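Local atomic coordinates of 450aa long hypothetical fmu protein (Pyrococcus horikoshii, PDB entry 2YXL), a protein that probably methylates cytosine at carbon 5 in RNA, using S-adenosylmethionine as methyl donor, as expected for an archaeal member of the RsmB/NOP family. Residues A[17-22]-A[83-88]; A[113-118]-A[128-133]; A[188-193]-A[218-223]; A[213-218]-A[244-249]. All blocks are in the same frame, centred on the assembly; numbering follows the deposited sequence.

Contact 1. Residues A[17-22]-A[83-88]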
loop_
_atom_site.group_PDB
_atom_site.type_symbol
_atom_site.label_atom_id
_atom_site.label_comp_id
_atom_site.label_asym_id
_atom_site.label_seq_id
_atom_site.Cartn_x
_atom_site.Cartn_y
_atom_site.Cartn_z
ATOM N N ALA A 17 20.379 2.408 9.828
ATOM C CA ALA A 17 19.514 2.181 8.673
ATOM C C ALA A 17 18.034 1.997 9.023
ATOM O O ALA A 17 17.186 2.685 8.450
ATOM C CB ALA A 17 20.029 1.004 7.838
ATOM N N ILE A 18 17.716 1.083 9.945
ATOM C CA ILE A 18 16.306 0.847 10.297
ATOM C C ILE A 18 15.716 2.017 11.061
ATOM O O ILE A 18 14.539 2.316 10.901
ATOM C CB ILE A 18 16.031 -0.437 11.141
ATOM C CG1 ILE A 18 17.312 -1.148 11.552
ATOM C CG2 ILE A 18 15.005 -1.342 10.441
ATOM C CD1 ILE A 18 17.820 -0.698 12.889
ATOM N N ILE A 19 16.527 2.663 11.898
ATOM C CA ILE A 19 16.079 3.848 12.622
ATOM C C ILE A 19 15.640 4.919 11.626
ATOM O O ILE A 19 14.538 5.455 11.744
ATOM C CB ILE A 19 17.152 4.401 13.600
ATOM C CG1 ILE A 19 17.410 3.395 14.728
ATOM C CG2 ILE A 19 16.710 5.758 14.179
ATOM C CD1 ILE A 19 18.616 3.713 15.594
ATOM N N GLU A 20 16.488 5.204 10.637
ATOM C CA GLU A 20 16.153 6.179 9.602
ATOM C C GLU A 20 14.961 5.727 8.750
ATOM O O GLU A 20 14.127 6.548 8.368
ATOM C CB GLU A 20 17.375 6.527 8.738
ATOM C CG GLU A 20 17.083 7.520 7.604
ATOM C CD GLU A 20 18.086 8.669 7.504
ATOM O OE1 GLU A 20 17.710 9.727 6.950
ATOM O OE2 GLU A 20 19.237 8.533 7.971
ATOM N N ALA A 21 14.869 4.427 8.477
ATOM C CA ALA A 21 13.751 3.885 7.700
ATOM C C ALA A 21 12.431 4.004 8.458
ATOM O O ALA A 21 11.402 4.348 7.874
ATOM C CB ALA A 21 14.016 2.434 7.306
ATOM N N ILE A 22 12.476 3.717 9.757
ATOM C CA ILE A 22 11.304 3.809 10.620
ATOM C C ILE A 22 10.900 5.273 10.817
ATOM O O ILE A 22 9.707 5.599 10.808
ATOM C CB ILE A 22 11.536 3.079 11.975
ATOM C CG1 ILE A 22 11.685 1.562 11.760
ATOM C CG2 ILE A 22 10.423 3.366 12.972
ATOM C CD1 ILE A 22 10.498 0.868 11.079
ATOM N N ASP A 83 10.064 13.374 20.276
ATOM C CA ASP A 83 10.809 13.654 19.041
ATOM C C ASP A 83 10.802 12.435 18.096
ATOM O O ASP A 83 10.915 11.297 18.561
ATOM C CB ASP A 83 12.244 14.069 19.408
ATOM C CG ASP A 83 13.198 14.038 18.222
ATOM O OD1 ASP A 83 13.704 12.939 17.896
ATOM O OD2 ASP A 83 13.457 15.111 17.629
ATOM N N PRO A 84 10.685 12.676 16.769
ATOM C CA PRO A 84 10.541 11.607 15.766
ATOM C C PRO A 84 11.710 10.614 15.721
ATOM O O PRO A 84 11.489 9.420 15.476
ATOM C CB PRO A 84 10.467 12.367 14.436
ATOM C CG PRO A 84 10.138 13.755 14.786
ATOM C CD PRO A 84 10.699 14.011 16.140
ATOM N N TRP A 85 12.932 11.097 15.942
ATOM C CA TRP A 85 14.110 10.223 15.923
ATOM C C TRP A 85 14.149 9.350 17.168
ATOM O O TRP A 85 14.493 8.165 17.092
ATOM C CB TRP A 85 15.411 11.026 15.760
ATOM C CG TRP A 85 15.515 11.649 14.404
ATOM C CD1 TRP A 85 15.196 12.933 14.065
ATOM C CD2 TRP A 85 15.928 11.005 13.194
ATOM N NE1 TRP A 85 15.399 13.133 12.722
ATOM C CE2 TRP A 85 15.848 11.967 12.161
ATOM C CE3 TRP A 85 16.364 9.711 12.881
ATOM C CZ2 TRP A 85 16.190 11.677 10.837
ATOM C CZ3 TRP A 85 16.704 9.422 11.561
ATOM C CH2 TRP A 85 16.611 10.401 10.557
ATOM N N LEU A 86 13.782 9.938 18.306
ATOM C CA LEU A 86 13.671 9.193 19.554
ATOM C C LEU A 86 12.611 8.100 19.440
ATOM O O LEU A 86 12.890 6.938 19.737
ATOM C CB LEU A 86 13.365 10.128 20.726
ATOM C CG LEU A 86 13.320 9.511 22.127
ATOM C CD1 LEU A 86 14.626 8.798 22.493
ATOM C CD2 LEU A 86 12.999 10.586 23.152
ATOM N N ARG A 87 11.411 8.471 18.989
ATOM C CA ARG A 87 10.321 7.512 18.804
ATOM C C ARG A 87 10.741 6.342 17.912
ATOM O O ARG A 87 10.490 5.187 18.247
ATOM C CB ARG A 87 9.061 8.195 18.250
ATOM C CG ARG A 87 7.920 7.227 17.907
ATOM C CD ARG A 87 6.582 7.925 17.648
ATOM N NE ARG A 87 6.651 8.911 16.569
ATOM C CZ ARG A 87 6.761 10.226 16.751
ATOM N NH1 ARG A 87 6.820 11.032 15.704
ATOM N NH2 ARG A 87 6.811 10.739 17.974
ATOM N N ALA A 88 11.378 6.654 16.784
ATOM C CA ALA A 88 11.865 5.640 15.852
ATOM C C ALA A 88 12.900 4.728 16.509
ATOM O O ALA A 88 12.834 3.507 16.363
ATOM C CB ALA A 88 12.438 6.294 14.601
#
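Ala88 faces the 17-22 helix segment directly, its methyl group set against one turn of that helix. Its CB lies 3.6 Å from the backbone oxygen Ile19 O and 3.9 Å from Ile22 CG2, while Ile19 CG2 stands slightly farther from it, at 4.3 Å. The two backbones also come nearest here, with the CA atoms of Ile22 and Ala88 5.6 Å apart, and the small side chain of Ala88 is compatible with this approach. In both isoleucines chi1 is -66°, which sets CG1 beside the backbone N and leaves CG2 anti to it, turned to the partner helix. No hydrogen bond spans the two segments; the close part is van der Waals packing of the methyl on the Ile19 carbonyl and the isoleucine branches.

The Trp85 side is the more solvent-facing one, and the ring is met at its edge. Ile19 CG2 reaches the rim of the indole at CE3, 4.2 Å away. Glu20 runs alongside the ring, and its CD meets CH2 of Trp85 at 3.8 Å in the ring plane; the carboxylate stands almost perpendicular to the indole. Its charge is answered elsewhere, by a salt bridge from OE1 to Arg121, and Arg23 makes a cation-pi contact with Trp85.

The segment axes approach to 8.9 Å at 120°. Helix 104-121 packs against Ile19 and Glu20, helix 47-75 lies against Ile22, and Val92, farther along helix 84-99, extends the apolar contact with Ile19 and Ile22.

Contact 2. Residues A[113-118]-A[128-133]; sequences KASDFI and MYFWDL
Phe130 reaches across to the 113-118 helix segment and overlaps three of its side chains, Ala114, Ser115 and Ile118. With CG anti to the backbone N, chi1 -180° sends the ring across toward the partner helix, CD2-CE2 edge first. Ser115 OG sits at that edge, in the ring plane, 3.3 Å from CD2 of Phe130. Ala114 CB comes obliquely to CE2 of the same ring at 3.9 Å. One turn farther along, the terminal methyl CD1 of Ile118 rests 3.8 Å from Phe130 CB, the two side chains nearly perpendicular.

Trp131 contributes less. Its CD1 is 3.7 Å from Ser115 OG, which again lies at the edge of the ring and in its plane, so the hydroxyl is placed between two aromatic edges. Neither ring bonds it: Ser115 OG is hydrogen-bonded to Arg111 O in its own helix, which accounts for a polar atom in this buried position. Arg111 also makes a cation-pi contact with Trp131 and a hydrogen bond to its carbonyl.

Beyond these segments, Ala89 and Leu90 of helix 84-99 touch Phe130, and Ile15 and Ile19 touch Ala114. The axes of the two segments pass 8.8 Å apart at 156°. Helices 104-121 and 124-138 follow one another with a very short link, and the shallow, nearly antiparallel crossing is that of a helical hairpin within the all-helical N-terminal part of the protein.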
loop_
_atom_site.group_PDB
_atom_site.type_symbol
_atom_site.label_atom_id
_atom_site.label_comp_id
_atom_site.label_asym_id
_atom_site.label_seq_id
_atom_site.Cartn_x
_atom_site.Cartn_y
_atom_site.Cartn_z
ATOM N N LYS A 113 25.965 3.321 19.064
ATOM C CA LYS A 113 25.844 3.864 17.708
ATOM C C LYS A 113 24.472 4.486 17.431
ATOM O O LYS A 113 24.379 5.468 16.694
ATOM C CB LYS A 113 26.196 2.812 16.644
ATOM C CG LYS A 113 27.380 1.904 16.991
ATOM C CD LYS A 113 28.686 2.666 17.246
ATOM C CE LYS A 113 29.519 2.836 15.982
ATOM N NZ LYS A 113 30.828 3.476 16.294
ATOM N N ALA A 114 23.420 3.914 18.017
ATOM C CA ALA A 114 22.060 4.450 17.878
ATOM C C ALA A 114 21.891 5.751 18.655
ATOM O O ALA A 114 21.309 6.712 18.149
ATOM C CB ALA A 114 21.025 3.428 18.330
ATOM N N SER A 115 22.401 5.767 19.886
ATOM C CA SER A 115 22.389 6.961 20.725
ATOM C C SER A 115 23.085 8.118 20.029
ATOM O O SER A 115 22.579 9.241 20.023
ATOM C CB SER A 115 23.075 6.686 22.061
ATOM O OG SER A 115 22.320 5.779 22.842
ATOM N N ASP A 116 24.241 7.828 19.439
ATOM C CA ASP A 116 25.041 8.838 18.759
ATOM C C ASP A 116 24.357 9.338 17.495
ATOM O O ASP A 116 24.369 10.540 17.212
ATOM C CB ASP A 116 26.426 8.285 18.421
ATOM C CG ASP A 116 27.421 9.375 18.068
ATOM O OD1 ASP A 116 27.328 10.490 18.633
ATOM O OD2 ASP A 116 28.306 9.111 17.230
ATOM N N PHE A 117 23.753 8.415 16.751
ATOM C CA PHE A 117 23.095 8.738 15.489
ATOM C C PHE A 117 21.912 9.692 15.667
ATOM O O PHE A 117 21.801 10.681 14.938
ATOM C CB PHE A 117 22.665 7.459 14.757
ATOM C CG PHE A 117 21.912 7.709 13.474
ATOM C CD1 PHE A 117 20.603 7.261 13.328
ATOM C CD2 PHE A 117 22.510 8.388 12.414
ATOM C CE1 PHE A 117 19.897 7.484 12.143
ATOM C CE2 PHE A 117 21.816 8.615 11.227
ATOM C CZ PHE A 117 20.507 8.163 11.089
ATOM N N ILE A 118 21.044 9.410 16.634
ATOM C CA ILE A 118 19.872 10.265 16.853
ATOM C C ILE A 118 20.243 11.608 17.477
ATOM O O ILE A 118 19.561 12.609 17.248
ATOM C CB ILE A 118 18.711 9.548 17.617
ATOM C CG1 ILE A 118 19.096 9.220 19.064
ATOM C CG2 ILE A 118 18.249 8.295 16.849
ATOM C CD1 ILE A 118 17.981 8.551 19.864
ATOM N N MET A 128 21.166 10.926 24.879
ATOM C CA MET A 128 21.387 10.622 26.293
ATOM C C MET A 128 20.153 9.983 26.923
ATOM O O MET A 128 20.259 8.978 27.628
ATOM C CB MET A 128 21.781 11.880 27.079
ATOM C CG MET A 128 23.224 12.323 26.904
ATOM S SD MET A 128 23.530 13.914 27.704
ATOM C CE MET A 128 25.199 14.252 27.151
ATOM N N TYR A 129 18.990 10.570 26.657
ATOM C CA TYR A 129 17.716 10.061 27.158
ATOM C C TYR A 129 17.465 8.626 26.682
ATOM O O TYR A 129 17.020 7.779 27.459
ATOM C CB TYR A 129 16.577 10.997 26.738
ATOM C CG TYR A 129 15.198 10.578 27.196
ATOM C CD1 TYR A 129 14.773 10.801 28.505
ATOM C CD2 TYR A 129 14.311 9.976 26.312
ATOM C CE1 TYR A 129 13.499 10.419 28.923
ATOM C CE2 TYR A 129 13.039 9.593 26.713
ATOM C CZ TYR A 129 12.641 9.814 28.017
ATOM O OH TYR A 129 11.377 9.430 28.403
ATOM N N PHE A 130 17.762 8.367 25.410
ATOM C CA PHE A 130 17.690 7.023 24.842
ATOM C C PHE A 130 18.623 6.075 25.585
ATOM O O PHE A 130 18.213 4.995 26.011
ATOM C CB PHE A 130 18.049 7.050 23.354
ATOM C CG PHE A 130 17.994 5.698 22.689
ATOM C CD1 PHE A 130 16.771 5.117 22.363
ATOM C CD2 PHE A 130 19.165 5.011 22.383
ATOM C CE1 PHE A 130 16.715 3.872 21.750
ATOM C CE2 PHE A 130 19.120 3.764 21.765
ATOM C CZ PHE A 130 17.894 3.192 21.447
ATOM N N TRP A 131 19.874 6.506 25.738
ATOM C CA TRP A 131 20.908 5.760 26.441
ATOM C C TRP A 131 20.452 5.363 27.847
ATOM O O TRP A 131 20.676 4.230 28.281
ATOM C CB TRP A 131 22.180 6.611 26.507
ATOM C CG TRP A 131 23.428 5.860 26.853
ATOM C CD1 TRP A 131 24.299 5.272 25.981
ATOM C CD2 TRP A 131 23.957 5.634 28.164
ATOM N NE1 TRP A 131 25.336 4.688 26.666
ATOM C CE2 TRP A 131 25.154 4.893 28.008
ATOM C CE3 TRP A 131 23.537 5.980 29.455
ATOM C CZ2 TRP A 131 25.938 4.491 29.098
ATOM C CZ3 TRP A 131 24.319 5.584 30.542
ATOM C CH2 TRP A 131 25.506 4.843 30.352
ATOM N N ASP A 132 19.794 6.297 28.534
ATOM C CA ASP A 132 19.251 6.080 29.877
ATOM C C ASP A 132 18.096 5.072 29.924
ATOM O O ASP A 132 17.815 4.504 30.980
ATOM C CB ASP A 132 18.787 7.408 30.492
ATOM C CG ASP A 132 19.938 8.278 30.961
ATOM O OD1 ASP A 132 21.059 7.757 31.159
ATOM O OD2 ASP A 132 19.719 9.493 31.153
ATOM N N LEU A 133 17.427 4.858 28.792
ATOM C CA LEU A 133 16.273 3.958 28.741
ATOM C C LEU A 133 16.596 2.520 28.327
ATOM O O LEU A 133 15.805 1.606 28.585
ATOM C CB LEU A 133 15.195 4.513 27.806
ATOM C CG LEU A 133 14.424 5.751 28.253
ATOM C CD1 LEU A 133 13.653 6.295 27.069
ATOM C CD2 LEU A 133 13.499 5.452 29.431
#

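Contact 3. Residues A[188-193]-A[218-223]; sequences SIRVNT and VPTILK
Strand segments 188-191 and 221-223 run antiparallel, their axes 146° apart, and Ile189 with Leu222 forms a hydrogen-bonded pair. The two reciprocal bonds are Ile189 N to Leu222 O at 2.9 Å and Leu222 N to Ile189 O at 2.8 Å, both nearly straight. A third, from Val191 N to Thr220 O at 2.9 Å, continues the pairing to the beta turn 218-221. The flanking pairs, Ser188 with Lys223 and Arg190 with Ile221, are non-hydrogen-bonded.

Side chains alternate between the two sheet faces. On one, Leu222 CD1 touches Val191 CG2 at 3.7 Å and Leu222 CB lies 4.0 Å from Ile189 CG1; helix 198-207 covers Leu222 and Val191 through Val201. On the other, Ile221 spreads over two neighbours of the facing strand. Its chi1 of -71°, measured to CG1, leaves CG2 anti to the backbone N, 3.5 Å from Ser188 OG, and its CD1 is 3.7 Å from Arg190 CB. Past the strand ends, the CG2 methyls of Thr193 and Thr220 meet at 3.7 Å, their side chains roughly perpendicular.

The polar ends find partners outside the pair: Ser188 OG bonds to Gln244 O. Backbone bonds thus fix the strand register, whereas Arg190 offers only its aliphatic stem to Ile221; its guanidinium is shared between Gln244, by a hydrogen bond, and Glu279 of helix 272-280, by a salt bridge linking this ferredoxin-like sheet to the methyltransferase part.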
loop_
_atom_site.group_PDB
_atom_site.type_symbol
_atom_site.label_atom_id
_atom_site.label_comp_id
_atom_site.label_asym_id
_atom_site.label_seq_id
_atom_site.Cartn_x
_atom_site.Cartn_y
_atom_site.Cartn_z
ATOM N N SER A 188 4.817 -7.509 -6.303
ATOM C CA SER A 188 3.989 -7.686 -7.481
ATOM C C SER A 188 4.247 -6.579 -8.503
ATOM O O SER A 188 4.215 -5.395 -8.166
ATOM C CB SER A 188 2.518 -7.725 -7.077
ATOM O OG SER A 188 1.694 -8.023 -8.189
ATOM N N ILE A 189 4.512 -6.973 -9.748
ATOM C CA ILE A 189 4.786 -6.026 -10.838
ATOM C C ILE A 189 3.967 -6.346 -12.089
ATOM O O ILE A 189 3.580 -7.495 -12.309
ATOM C CB ILE A 189 6.301 -5.966 -11.217
ATOM C CG1 ILE A 189 6.825 -7.344 -11.655
ATOM C CG2 ILE A 189 7.134 -5.393 -10.068
ATOM C CD1 ILE A 189 8.142 -7.300 -12.413
ATOM N N ARG A 190 3.697 -5.323 -12.899
ATOM C CA ARG A 190 3.034 -5.516 -14.186
ATOM C C ARG A 190 4.013 -5.256 -15.324
ATOM O O ARG A 190 4.810 -4.317 -15.264
ATOM C CB ARG A 190 1.808 -4.609 -14.326
ATOM C CG ARG A 190 0.813 -5.095 -15.375
ATOM C CD ARG A 190 -0.304 -4.092 -15.650
ATOM N NE ARG A 190 0.148 -2.980 -16.485
ATOM C CZ ARG A 190 0.298 -1.725 -16.066
ATOM N NH1 ARG A 190 0.017 -1.385 -14.810
ATOM N NH2 ARG A 190 0.720 -0.801 -16.914
ATOM N N VAL A 191 3.948 -6.100 -16.350
ATOM C CA VAL A 191 4.774 -5.949 -17.544
ATOM C C VAL A 191 4.067 -5.039 -18.550
ATOM O O VAL A 191 2.912 -5.276 -18.915
ATOM C CB VAL A 191 5.112 -7.328 -18.182
ATOM C CG1 VAL A 191 5.747 -7.166 -19.561
ATOM C CG2 VAL A 191 6.034 -8.121 -17.270
ATOM N N ASN A 192 4.770 -3.993 -18.978
ATOM C CA ASN A 192 4.261 -3.046 -19.965
ATOM C C ASN A 192 4.297 -3.647 -21.370
ATOM O O ASN A 192 5.335 -3.627 -22.039
ATOM C CB ASN A 192 5.065 -1.737 -19.895
ATOM C CG ASN A 192 4.551 -0.661 -20.851
ATOM O OD1 ASN A 192 5.263 0.297 -21.148
ATOM N ND2 ASN A 192 3.321 -0.809 -21.324
ATOM N N THR A 193 3.152 -4.175 -21.805
ATOM C CA THR A 193 3.024 -4.839 -23.109
ATOM C C THR A 193 3.308 -3.900 -24.278
ATOM O O THR A 193 3.645 -4.340 -25.376
ATOM C CB THR A 193 1.623 -5.456 -23.307
ATOM O OG1 THR A 193 0.620 -4.450 -23.108
ATOM C CG2 THR A 193 1.399 -6.604 -22.334
ATOM N N VAL A 218 -3.926 -12.892 -14.161
ATOM C CA VAL A 218 -3.508 -11.939 -15.189
ATOM C C VAL A 218 -2.021 -12.148 -15.527
ATOM O O VAL A 218 -1.132 -11.738 -14.778
ATOM C CB VAL A 218 -3.936 -10.453 -14.865
ATOM C CG1 VAL A 218 -4.071 -10.217 -13.377
ATOM C CG2 VAL A 218 -3.028 -9.422 -15.536
ATOM N N PRO A 219 -1.761 -12.835 -16.655
ATOM C CA PRO A 219 -0.434 -13.283 -17.085
ATOM C C PRO A 219 0.590 -12.169 -17.327
ATOM O O PRO A 219 1.757 -12.464 -17.605
ATOM C CB PRO A 219 -0.726 -14.040 -18.388
ATOM C CG PRO A 219 -2.167 -14.411 -18.299
ATOM C CD PRO A 219 -2.802 -13.253 -17.611
ATOM N N THR A 220 0.168 -10.910 -17.222
ATOM C CA THR A 220 1.109 -9.791 -17.302
ATOM C C THR A 220 1.611 -9.376 -15.917
ATOM O O THR A 220 2.504 -8.530 -15.800
ATOM C CB THR A 220 0.519 -8.573 -18.044
ATOM O OG1 THR A 220 -0.795 -8.294 -17.553
ATOM C CG2 THR A 220 0.456 -8.835 -19.536
ATOM N N ILE A 221 1.034 -9.980 -14.879
ATOM C CA ILE A 221 1.460 -9.754 -13.499
ATOM C C ILE A 221 2.483 -10.807 -13.065
ATOM O O ILE A 221 2.281 -12.011 -13.261
ATOM C CB ILE A 221 0.246 -9.717 -12.520
ATOM C CG1 ILE A 221 -0.586 -8.439 -12.724
ATOM C CG2 ILE A 221 0.690 -9.859 -11.056
ATOM C CD1 ILE A 221 0.068 -7.148 -12.217
ATOM N N LEU A 222 3.583 -10.339 -12.485
ATOM C CA LEU A 222 4.618 -11.223 -11.969
ATOM C C LEU A 222 4.860 -10.953 -10.501
ATOM O O LEU A 222 4.930 -9.799 -10.073
ATOM C CB LEU A 222 5.932 -11.038 -12.739
ATOM C CG LEU A 222 5.935 -11.097 -14.269
ATOM C CD1 LEU A 222 7.283 -10.634 -14.790
ATOM C CD2 LEU A 222 5.597 -12.492 -14.786
ATOM N N LYS A 223 4.986 -12.023 -9.726
ATOM C CA LYS A 223 5.443 -11.903 -8.351
ATOM C C LYS A 223 6.932 -12.223 -8.310
ATOM O O LYS A 223 7.363 -13.276 -8.783
ATOM C CB LYS A 223 4.628 -12.798 -7.415
ATOM C CG LYS A 223 3.166 -12.362 -7.294
ATOM C CD LYS A 223 2.325 -13.330 -6.460
ATOM C CE LYS A 223 0.913 -12.768 -6.198
ATOM N NZ LYS A 223 0.025 -12.758 -7.415
#

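Contact 4. Residues A[213-218]-A[244-249]; sequences VRSERV and QEEASA
Glu246, at the first turn of helix 246-255, receives hydrogen bonds from two residues of the 213-218 segment, one to each carboxylate oxygen. Ser215 OG donates to Glu246 OE1 at 2.6 Å, approaching on the anti side and 28° out of the carboxylate plane. The same hydroxyl accepts hydrogen bonds from two backbone amides of its own loop, Arg217 N at 3.1 Å and Val218 N at 3.0 Å, the pattern of an ST turn (to the amide two residues on) and an ST motif (three on); this leaves its proton directed to the glutamate. With CG anti to the backbone N (chi1 -172°) and an extended chain, Glu246 carries its carboxylate out from the helix to this loop.

The ionic interaction uses the other oxygen. Arg217 NH2 bonds to Glu246 OE2 at 2.8 Å on the syn lone pair, with the oxygen near the guanidinium plane. The guanidinium and carboxylate planes are 87° apart, so this is a single-point salt bridge rather than a flat, two-pronged one. Tyr420 OH also bonds to OE2, and His436 O to Arg217 NH2, so each end has a second partner; the Ser215, Arg217 and Tyr420 bonds would together favour the charged carboxylate.

The apolar part is smaller. Val218 CG1 lies 3.7 Å from Glu246 CG as the two side chains run antiparallel alongside one another, and Val218 CG2 stands 4.3 Å from Ala249 CB.

Together these interactions join the loop after edge strand 212-214 of the ferredoxin-like sheet to the start of a helix leading into the Rossmann-like methyltransferase fold, which contributes Tyr420 and His436.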
loop_
_atom_site.group_PDB
_atom_site.type_symbol
_atom_site.label_atom_id
_atom_site.label_comp_id
_atom_site.label_asym_id
_atom_site.label_seq_id
_atom_site.Cartn_x
_atom_site.Cartn_y
_atom_site.Cartn_z
ATOM N N VAL A 213 7.388 -15.690 -10.170
ATOM C CA VAL A 213 6.181 -16.501 -10.358
ATOM C C VAL A 213 5.095 -15.702 -11.087
ATOM O O VAL A 213 4.673 -14.636 -10.638
ATOM C CB VAL A 213 5.653 -17.131 -9.027
ATOM C CG1 VAL A 213 5.566 -16.101 -7.917
ATOM C CG2 VAL A 213 4.298 -17.815 -9.236
ATOM N N ARG A 214 4.672 -16.238 -12.225
ATOM C CA ARG A 214 3.698 -15.603 -13.090
ATOM C C ARG A 214 2.284 -15.804 -12.543
ATOM O O ARG A 214 1.934 -16.900 -12.102
ATOM C CB ARG A 214 3.821 -16.188 -14.498
ATOM C CG ARG A 214 3.153 -15.365 -15.570
ATOM C CD ARG A 214 3.500 -15.855 -16.957
ATOM N NE ARG A 214 2.857 -15.003 -17.950
ATOM C CZ ARG A 214 2.858 -15.215 -19.261
ATOM N NH1 ARG A 214 2.231 -14.355 -20.051
ATOM N NH2 ARG A 214 3.478 -16.271 -19.782
ATOM N N SER A 215 1.485 -14.736 -12.565
ATOM C CA SER A 215 0.091 -14.790 -12.118
ATOM C C SER A 215 -0.772 -15.613 -13.064
ATOM O O SER A 215 -0.663 -15.490 -14.283
ATOM C CB SER A 215 -0.494 -13.382 -11.988
ATOM O OG SER A 215 -1.915 -13.409 -11.985
ATOM N N GLU A 216 -1.633 -16.445 -12.486
ATOM C CA GLU A 216 -2.545 -17.283 -13.254
ATOM C C GLU A 216 -3.807 -16.535 -13.661
ATOM O O GLU A 216 -4.512 -16.959 -14.579
ATOM C CB GLU A 216 -2.917 -18.534 -12.463
ATOM C CG GLU A 216 -1.743 -19.459 -12.189
ATOM C CD GLU A 216 -2.166 -20.794 -11.606
ATOM O OE1 GLU A 216 -1.271 -21.578 -11.216
ATOM O OE2 GLU A 216 -3.386 -21.068 -11.542
ATOM N N ARG A 217 -4.083 -15.426 -12.978
ATOM C CA ARG A 217 -5.300 -14.653 -13.211
ATOM C C ARG A 217 -5.081 -13.547 -14.237
ATOM O O ARG A 217 -5.950 -13.285 -15.067
ATOM C CB ARG A 217 -5.833 -14.075 -11.899
ATOM C CG ARG A 217 -6.229 -15.134 -10.884
ATOM C CD ARG A 217 -7.002 -14.536 -9.721
ATOM N NE ARG A 217 -7.188 -15.518 -8.659
ATOM C CZ ARG A 217 -6.465 -15.567 -7.546
ATOM N NH1 ARG A 217 -6.710 -16.509 -6.646
ATOM N NH2 ARG A 217 -5.504 -14.675 -7.326
ATOM N N VAL A 218 -3.926 -12.892 -14.161
ATOM C CA VAL A 218 -3.508 -11.939 -15.189
ATOM C C VAL A 218 -2.021 -12.148 -15.527
ATOM O O VAL A 218 -1.132 -11.738 -14.778
ATOM C CB VAL A 218 -3.936 -10.453 -14.865
ATOM C CG1 VAL A 218 -4.071 -10.217 -13.377
ATOM C CG2 VAL A 218 -3.028 -9.422 -15.536
ATOM N N GLN A 244 2.580 -2.986 -9.299
ATOM C CA GLN A 244 1.123 -3.016 -9.204
ATOM C C GLN A 244 0.657 -4.368 -8.680
ATOM O O GLN A 244 1.169 -5.410 -9.090
ATOM C CB GLN A 244 0.471 -2.730 -10.567
ATOM C CG GLN A 244 -1.054 -2.693 -10.524
ATOM C CD GLN A 244 -1.702 -2.335 -11.852
ATOM O OE1 GLN A 244 -1.549 -3.044 -12.851
ATOM N NE2 GLN A 244 -2.458 -1.239 -11.860
ATOM N N GLU A 245 -0.323 -4.336 -7.782
ATOM C CA GLU A 245 -0.951 -5.546 -7.264
ATOM C C GLU A 245 -1.827 -6.195 -8.323
ATOM O O GLU A 245 -2.348 -5.515 -9.211
ATOM C CB GLU A 245 -1.786 -5.238 -6.017
ATOM C CG GLU A 245 -0.997 -4.686 -4.830
ATOM C CD GLU A 245 0.015 -5.675 -4.250
ATOM O OE1 GLU A 245 -0.086 -6.898 -4.504
ATOM O OE2 GLU A 245 0.921 -5.220 -3.524
ATOM N N GLU A 246 -1.984 -7.515 -8.224
ATOM C CA GLU A 246 -2.822 -8.274 -9.150
ATOM C C GLU A 246 -4.249 -7.710 -9.214
ATOM O O GLU A 246 -4.796 -7.518 -10.302
ATOM C CB GLU A 246 -2.838 -9.759 -8.772
ATOM C CG GLU A 246 -3.521 -10.661 -9.795
ATOM C CD GLU A 246 -3.751 -12.065 -9.273
ATOM O OE1 GLU A 246 -2.985 -12.977 -9.655
ATOM O OE2 GLU A 246 -4.683 -12.264 -8.469
ATOM N N ALA A 247 -4.829 -7.439 -8.046
ATOM C CA ALA A 247 -6.181 -6.889 -7.941
ATOM C C ALA A 247 -6.351 -5.568 -8.703
ATOM O O ALA A 247 -7.377 -5.340 -9.346
ATOM C CB ALA A 247 -6.574 -6.721 -6.479
ATOM N N SER A 248 -5.333 -4.713 -8.638
ATOM C CA SER A 248 -5.339 -3.441 -9.351
ATOM C C SER A 248 -5.271 -3.608 -10.869
ATOM O O SER A 248 -5.876 -2.830 -11.608
ATOM C CB SER A 248 -4.195 -2.557 -8.868
ATOM O OG SER A 248 -4.381 -2.183 -7.514
ATOM N N ALA A 249 -4.537 -4.622 -11.325
ATOM C CA ALA A 249 -4.427 -4.923 -12.754
ATOM C C ALA A 249 -5.744 -5.426 -13.345
ATOM O O ALA A 249 -6.069 -5.119 -14.493
ATOM C CB ALA A 249 -3.330 -5.932 -12.998
#

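Overall arrangement
The contacts form two pairs on opposite sides of the chain's centre. Contacts 1 and 2, centred 11 Å apart, belong to the N-terminal helical part: Ile19 CD1 touches Ala114 CB at 3.7 Å, so helix 12-24 bears on both. Contacts 3 and 4 lie 6 Å apart, share Val218 and alternate along the chain; strands 212-214 and 221-225 are neighbours in one sheet, and Ile221 CD1 packs on Ala249 CB. Contacts 1 and 3 have centres 34 Å apart and do not touch. Only the second pair approaches the cofactor pocket: the side chains of Arg190 and Ala249 lie about 8 and 10 Å from bound sinefungin.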